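Local coordinates for pilin, type IV (PDB 4BHR), which is the soluble C-terminal part of a type IV pilin, which probably assembles into pili that mediate adhesion, at residues A9-V14 / G73-D78; V59-T64 / F77-G82. One frame throughout, in Å; residues are numbered along the deposited sequence.

Contact 1 of 2, residues A9-V14 / G73-D78; sequences AYVRNV and GSVSFD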
loop_
_atom_site.group_PDB
_atom_site.type_symbol
_atom_site.label_atom_id
_atom_site.label_comp_id
_atom_site.label_asym_id
_atom_site.label_seq_id
_atom_site.Cartn_x
_atom_site.Cartn_y
_atom_site.Cartn_z
ATOM N N ALA A 9 5.606 8.439 -3.205
ATOM C CA ALA A 9 4.907 9.176 -2.193
ATOM C C ALA A 9 3.494 8.655 -1.990
ATOM O O ALA A 9 3.064 8.421 -0.825
ATOM C CB ALA A 9 4.871 10.666 -2.560
ATOM N N TYR A 10 2.793 8.425 -3.108
ATOM C CA TYR A 10 1.449 7.889 -3.033
ATOM C C TYR A 10 1.433 6.527 -2.317
ATOM O O TYR A 10 0.583 6.299 -1.478
ATOM C CB TYR A 10 0.856 7.729 -4.423
ATOM C CG TYR A 10 -0.567 7.177 -4.419
ATOM C CD1 TYR A 10 -1.634 7.948 -3.974
ATOM C CD2 TYR A 10 -0.830 5.883 -4.849
ATOM C CE1 TYR A 10 -2.923 7.460 -3.991
ATOM C CE2 TYR A 10 -2.131 5.378 -4.852
ATOM C CZ TYR A 10 -3.176 6.177 -4.445
ATOM O OH TYR A 10 -4.458 5.689 -4.454
ATOM N N VAL A 11 2.364 5.644 -2.668
ATOM C CA VAL A 11 2.444 4.324 -2.035
ATOM C C VAL A 11 2.643 4.421 -0.524
ATOM O O VAL A 11 1.958 3.722 0.263
ATOM C CB VAL A 11 3.501 3.432 -2.724
ATOM C CG1 VAL A 11 3.967 2.317 -1.834
ATOM C CG2 VAL A 11 2.965 2.957 -4.085
ATOM N N ARG A 12 3.524 5.337 -0.093
ATOM C CA ARG A 12 3.825 5.465 1.307
ATOM C C ARG A 12 2.627 6.072 2.027
ATOM O O ARG A 12 2.317 5.682 3.153
ATOM C CB ARG A 12 5.089 6.302 1.520
ATOM C CG ARG A 12 5.566 6.332 2.983
ATOM C CD ARG A 12 5.939 4.955 3.471
ATOM N NE ARG A 12 6.297 4.863 4.900
ATOM C CZ ARG A 12 5.406 4.732 5.867
ATOM N NH1 ARG A 12 4.098 4.756 5.592
ATOM N NH2 ARG A 12 5.816 4.618 7.114
ATOM N N ASN A 13 1.961 7.039 1.378
ATOM C CA ASN A 13 0.801 7.652 1.952
ATOM C C ASN A 13 -0.388 6.666 2.060
ATOM O O ASN A 13 -1.136 6.672 3.048
ATOM C CB ASN A 13 0.433 8.938 1.190
ATOM C CG ASN A 13 1.530 10.025 1.279
ATOM O OD1 ASN A 13 2.352 10.087 2.223
ATOM N ND2 ASN A 13 1.557 10.884 0.265
ATOM N N VAL A 14 -0.520 5.767 1.082
ATOM C CA VAL A 14 -1.515 4.695 1.160
ATOM C C VAL A 14 -1.210 3.811 2.352
ATOM O O VAL A 14 -2.102 3.420 3.117
ATOM C CB VAL A 14 -1.582 3.871 -0.137
ATOM C CG1 VAL A 14 -2.387 2.580 0.073
ATOM C CG2 VAL A 14 -2.208 4.673 -1.256
ATOM N N GLY A 73 9.132 -0.795 -13.398
ATOM C CA GLY A 73 7.813 -1.404 -13.523
ATOM C C GLY A 73 6.825 -1.152 -12.402
ATOM O O GLY A 73 5.635 -0.894 -12.660
ATOM N N SER A 74 7.292 -1.246 -11.164
ATOM C CA SER A 74 6.397 -1.118 -10.003
ATOM C C SER A 74 7.195 -0.774 -8.746
ATOM O O SER A 74 8.409 -0.994 -8.646
ATOM C CB SER A 74 5.603 -2.429 -9.778
ATOM O OG SER A 74 6.479 -3.531 -9.567
ATOM N N VAL A 75 6.486 -0.225 -7.764
ATOM C CA VAL A 75 7.076 0.122 -6.515
ATOM C C VAL A 75 6.131 -0.429 -5.438
ATOM O O VAL A 75 4.917 -0.436 -5.641
ATOM C CB VAL A 75 7.265 1.628 -6.372
ATOM C CG1 VAL A 75 5.995 2.393 -6.787
ATOM C CG2 VAL A 75 7.770 1.983 -4.972
ATOM N N SER A 76 6.732 -0.927 -4.389
ATOM C CA SER A 76 6.060 -1.655 -3.285
ATOM C C SER A 76 6.470 -1.147 -1.977
ATOM O O SER A 76 7.566 -0.635 -1.853
ATOM C CB SER A 76 6.577 -3.090 -3.269
ATOM O OG SER A 76 5.499 -3.800 -3.643
ATOM N N PHE A 77 5.591 -1.238 -0.973
ATOM C CA PHE A 77 6.001 -0.917 0.375
ATOM C C PHE A 77 5.456 -2.007 1.281
ATOM O O PHE A 77 4.289 -2.333 1.197
ATOM C CB PHE A 77 5.495 0.471 0.826
ATOM C CG PHE A 77 5.830 0.765 2.243
ATOM C CD1 PHE A 77 4.970 0.340 3.270
ATOM C CD2 PHE A 77 6.977 1.489 2.569
ATOM C CE1 PHE A 77 5.267 0.647 4.597
ATOM C CE2 PHE A 77 7.265 1.807 3.868
ATOM C CZ PHE A 77 6.407 1.360 4.890
ATOM N N ASP A 78 6.313 -2.602 2.106
ATOM C CA ASP A 78 5.941 -3.779 2.954
ATOM C C ASP A 78 6.004 -3.344 4.384
ATOM O O ASP A 78 7.048 -2.899 4.851
ATOM C CB ASP A 78 6.954 -4.924 2.681
ATOM C CG ASP A 78 6.646 -6.202 3.475
ATOM O OD1 ASP A 78 5.791 -6.161 4.386
ATOM O OD2 ASP A 78 7.263 -7.245 3.162
#
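Val11 and Arg12 of the helical segment carry its side of this contact, meeting Val75 and Phe77 on strand 74-78; no hydrogen bond crosses between the segments. The apolar part centres on Val11, which points at the strand and divides its two methyls between Val75 and Phe77, two residues apart on the same face of the strand. CG1, anti to the backbone N, lies 3.6 Å from Phe77 CB. CG2 reaches the other way along the strand, to 4.1 Å from Val75 CG1, and the two valine side chains pass side by side.

The second group is Arg12 over the Phe77 ring: a CH-pi contact from CD, then an oblique overlap of the guanidinium. Arg12 CB does not face the strand, but the side chain bends at chi2 (62°) and swings its far half across the Phe77 ring. Arg12 CD then sits over the ring face, 3.9 Å from the centroid of Phe77. Farther out, Arg12 NE comes to 3.4 Å from Phe77 CE2, while Phe77 CZ lies under the rim of one guanidinium face. The guanidinium and ring planes are 32° apart, so this is a tilted overlap and not a flat stack.

The contact continues into a larger cluster: Phe84 of strand 83-87 meets the Phe77 ring edge-to-face and also touches Val11, Arg12 and Val75, and Ala15 of the same helix packs on Phe77. The axes of helix 9-14 and strand 74-78 come within 8.4 Å of each other at their closest, with their directions 26° from parallel. A helix laid in this way over one face of an antiparallel sheet is the arrangement of the type IV pilin globular domain.

Contact 2 of 2, residues V59-T64 / F77-G82; sequences VNFTVT and FDSSTG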
loop_
_atom_site.group_PDB
_atom_site.type_symbol
_atom_site.label_atom_id
_atom_site.label_comp_id
_atom_site.label_asym_id
_atom_site.label_seq_id
_atom_site.Cartn_x
_atom_site.Cartn_y
_atom_site.Cartn_z
ATOM N N VAL A 59 -0.685 -9.638 10.225
ATOM C CA VAL A 59 -0.505 -8.354 10.915
ATOM C C VAL A 59 -0.146 -7.215 9.947
ATOM O O VAL A 59 -0.588 -6.065 10.122
ATOM C CB VAL A 59 0.595 -8.482 12.005
ATOM C CG1 VAL A 59 0.978 -7.133 12.588
ATOM C CG2 VAL A 59 0.070 -9.406 13.124
ATOM N N ASN A 60 0.728 -7.535 9.005
ATOM C CA ASN A 60 1.289 -6.548 8.074
ATOM C C ASN A 60 0.645 -6.605 6.719
ATOM O O ASN A 60 -0.156 -7.531 6.427
ATOM C CB ASN A 60 2.814 -6.791 8.002
ATOM C CG ASN A 60 3.517 -6.284 9.222
ATOM O OD1 ASN A 60 3.540 -5.070 9.467
ATOM N ND2 ASN A 60 4.105 -7.202 10.043
ATOM N N PHE A 61 0.990 -5.623 5.878
ATOM C CA PHE A 61 0.371 -5.533 4.547
ATOM C C PHE A 61 1.415 -5.045 3.551
ATOM O O PHE A 61 2.470 -4.514 3.919
ATOM C CB PHE A 61 -0.845 -4.564 4.567
ATOM C CG PHE A 61 -0.490 -3.186 5.093
ATOM C CD1 PHE A 61 -0.045 -2.207 4.192
ATOM C CD2 PHE A 61 -0.578 -2.865 6.448
ATOM C CE1 PHE A 61 0.340 -0.931 4.649
ATOM C CE2 PHE A 61 -0.195 -1.613 6.910
ATOM C CZ PHE A 61 0.258 -0.636 6.014
ATOM N N THR A 62 1.097 -5.178 2.297
ATOM C CA THR A 62 1.982 -4.692 1.205
ATOM C C THR A 62 1.146 -3.835 0.259
ATOM O O THR A 62 0.058 -4.226 -0.179
ATOM C CB THR A 62 2.605 -5.857 0.404
ATOM O OG1 THR A 62 3.410 -6.668 1.287
ATOM C CG2 THR A 62 3.548 -5.327 -0.742
ATOM N N VAL A 63 1.678 -2.662 -0.087
ATOM C CA VAL A 63 1.035 -1.776 -1.047
ATOM C C VAL A 63 1.855 -1.848 -2.308
ATOM O O VAL A 63 3.093 -1.667 -2.249
ATOM C CB VAL A 63 1.082 -0.293 -0.530
ATOM C CG1 VAL A 63 0.324 0.615 -1.515
ATOM C CG2 VAL A 63 0.450 -0.210 0.845
ATOM N N THR A 64 1.194 -2.111 -3.433
ATOM C CA THR A 64 1.921 -2.243 -4.696
ATOM C C THR A 64 1.319 -1.408 -5.812
ATOM O O THR A 64 0.136 -1.493 -6.071
ATOM C CB THR A 64 1.920 -3.705 -5.161
ATOM O OG1 THR A 64 2.498 -4.528 -4.136
ATOM C CG2 THR A 64 2.789 -3.795 -6.455
ATOM N N PHE A 77 5.591 -1.238 -0.973
ATOM C CA PHE A 77 6.001 -0.917 0.375
ATOM C C PHE A 77 5.456 -2.007 1.281
ATOM O O PHE A 77 4.289 -2.333 1.197
ATOM C CB PHE A 77 5.495 0.471 0.826
ATOM C CG PHE A 77 5.830 0.765 2.243
ATOM C CD1 PHE A 77 4.970 0.340 3.270
ATOM C CD2 PHE A 77 6.977 1.489 2.569
ATOM C CE1 PHE A 77 5.267 0.647 4.597
ATOM C CE2 PHE A 77 7.265 1.807 3.868
ATOM C CZ PHE A 77 6.407 1.360 4.890
ATOM N N ASP A 78 6.313 -2.602 2.106
ATOM C CA ASP A 78 5.941 -3.779 2.954
ATOM C C ASP A 78 6.004 -3.344 4.384
ATOM O O ASP A 78 7.048 -2.899 4.851
ATOM C CB ASP A 78 6.954 -4.924 2.681
ATOM C CG ASP A 78 6.646 -6.202 3.475
ATOM O OD1 ASP A 78 5.791 -6.161 4.386
ATOM O OD2 ASP A 78 7.263 -7.245 3.162
ATOM N N SER A 79 4.841 -3.297 5.073
ATOM C CA SER A 79 4.826 -2.720 6.416
ATOM C C SER A 79 5.610 -3.564 7.380
ATOM O O SER A 79 5.978 -3.113 8.445
ATOM C CB SER A 79 3.394 -2.603 6.944
ATOM O OG SER A 79 2.793 -3.865 7.150
ATOM N N SER A 80 5.862 -4.807 6.988
ATOM C CA SER A 80 6.556 -5.736 7.880
ATOM C C SER A 80 8.039 -5.389 7.964
ATOM O O SER A 80 8.688 -5.733 8.943
ATOM C CB SER A 80 6.352 -7.192 7.449
ATOM O OG SER A 80 7.303 -7.571 6.483
ATOM N N THR A 81 8.554 -4.683 6.947
ATOM C CA THR A 81 9.937 -4.215 6.918
ATOM C C THR A 81 10.087 -2.691 6.960
ATOM O O THR A 81 11.146 -2.151 7.328
ATOM C CB THR A 81 10.664 -4.704 5.648
ATOM O OG1 THR A 81 10.063 -4.094 4.505
ATOM C CG2 THR A 81 10.553 -6.223 5.516
ATOM N N GLY A 82 9.014 -1.997 6.589
ATOM C CA GLY A 82 8.960 -0.558 6.626
ATOM C C GLY A 82 9.767 -0.035 5.451
ATOM O O GLY A 82 10.097 1.142 5.417
HETATM O O HOH W 1 5.455 -8.115 0.485
#
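Ser79, Asn60 and Phe61 meet where strand 74-78 gives way to a turn, and the Ser79 hydroxyl is the hub. With chi1 at 66°, Ser79 OG stands between its own backbone N and carbonyl carbon, a position from which it serves two partners. It donates to Asn60 OD1 at 2.7 Å, in the carbonyl plane and on a lone pair, and accepts from Phe61 N at 2.8 Å. Asn60 turns its amide over the turn as well, its ND2 lying 3.4 Å from Ser80 CB.

Phe61 CB points away from segment 77-82, yet chi1 (55°) brings the ring back over Ser79. Ser79 CB thus lies over the ring face, 3.8 Å from the Phe61 centroid, as a CH-pi contact. Val63 CG2 borders the same ring at its edge.

On the opposite sheet face, Thr62 and Asp78 form a non-hydrogen-bonded antiparallel pair. Water 1 donates to Thr62 OG1 at 2.6 Å and only weakly to Asp78 OD2, while Asn55 bonds both Thr62 OG1 and Asp78 OD1. Ser80 N and Ser80 OG both reach Asp78 OD1 from above one face of the carboxylate; the backbone member of this pair, 2.9 Å from Ser80 N to Asp78 OD1, closes an Asx turn.

Backbone pairing completes the join: Val63 and Phe77 exchange two hydrogen bonds, and Ser79 N extends the ladder to Phe61 O at 2.9 Å, nearly straight at 174°. The chemistry implies that pairing carries on past the end of strand 74-78 through both the backbone N and the hydroxyl of Ser79, while Asp78 holds the following turn twice, its OD1 taking Ser80 N and OG and its backbone O taking Thr81 N and Gly82 N.

Strand 74-78 is common to both contacts, and Phe77 works in each: its side chain meets the helix in contact 1, its backbone pairs with strand 61-67 in contact 2. Contact 1 is buried and rests on methyl packing and on Arg12 lying over the Phe77 ring, with no hydrogen bond across it, joining helix 6-20 to the sheet. Contact 2 is partly buried and lies within the sheet and at its turn end, where backbone and side-chain hydrogen bonds dominate and a water takes part. Their centres are about 9 Å apart. They also touch directly: Val14 CG1 of the helix packs on Val63 CG1 at 3.7 Å, and Ser76 OG lies 3.1 Å from Thr64 OG1, a probable hydrogen bond.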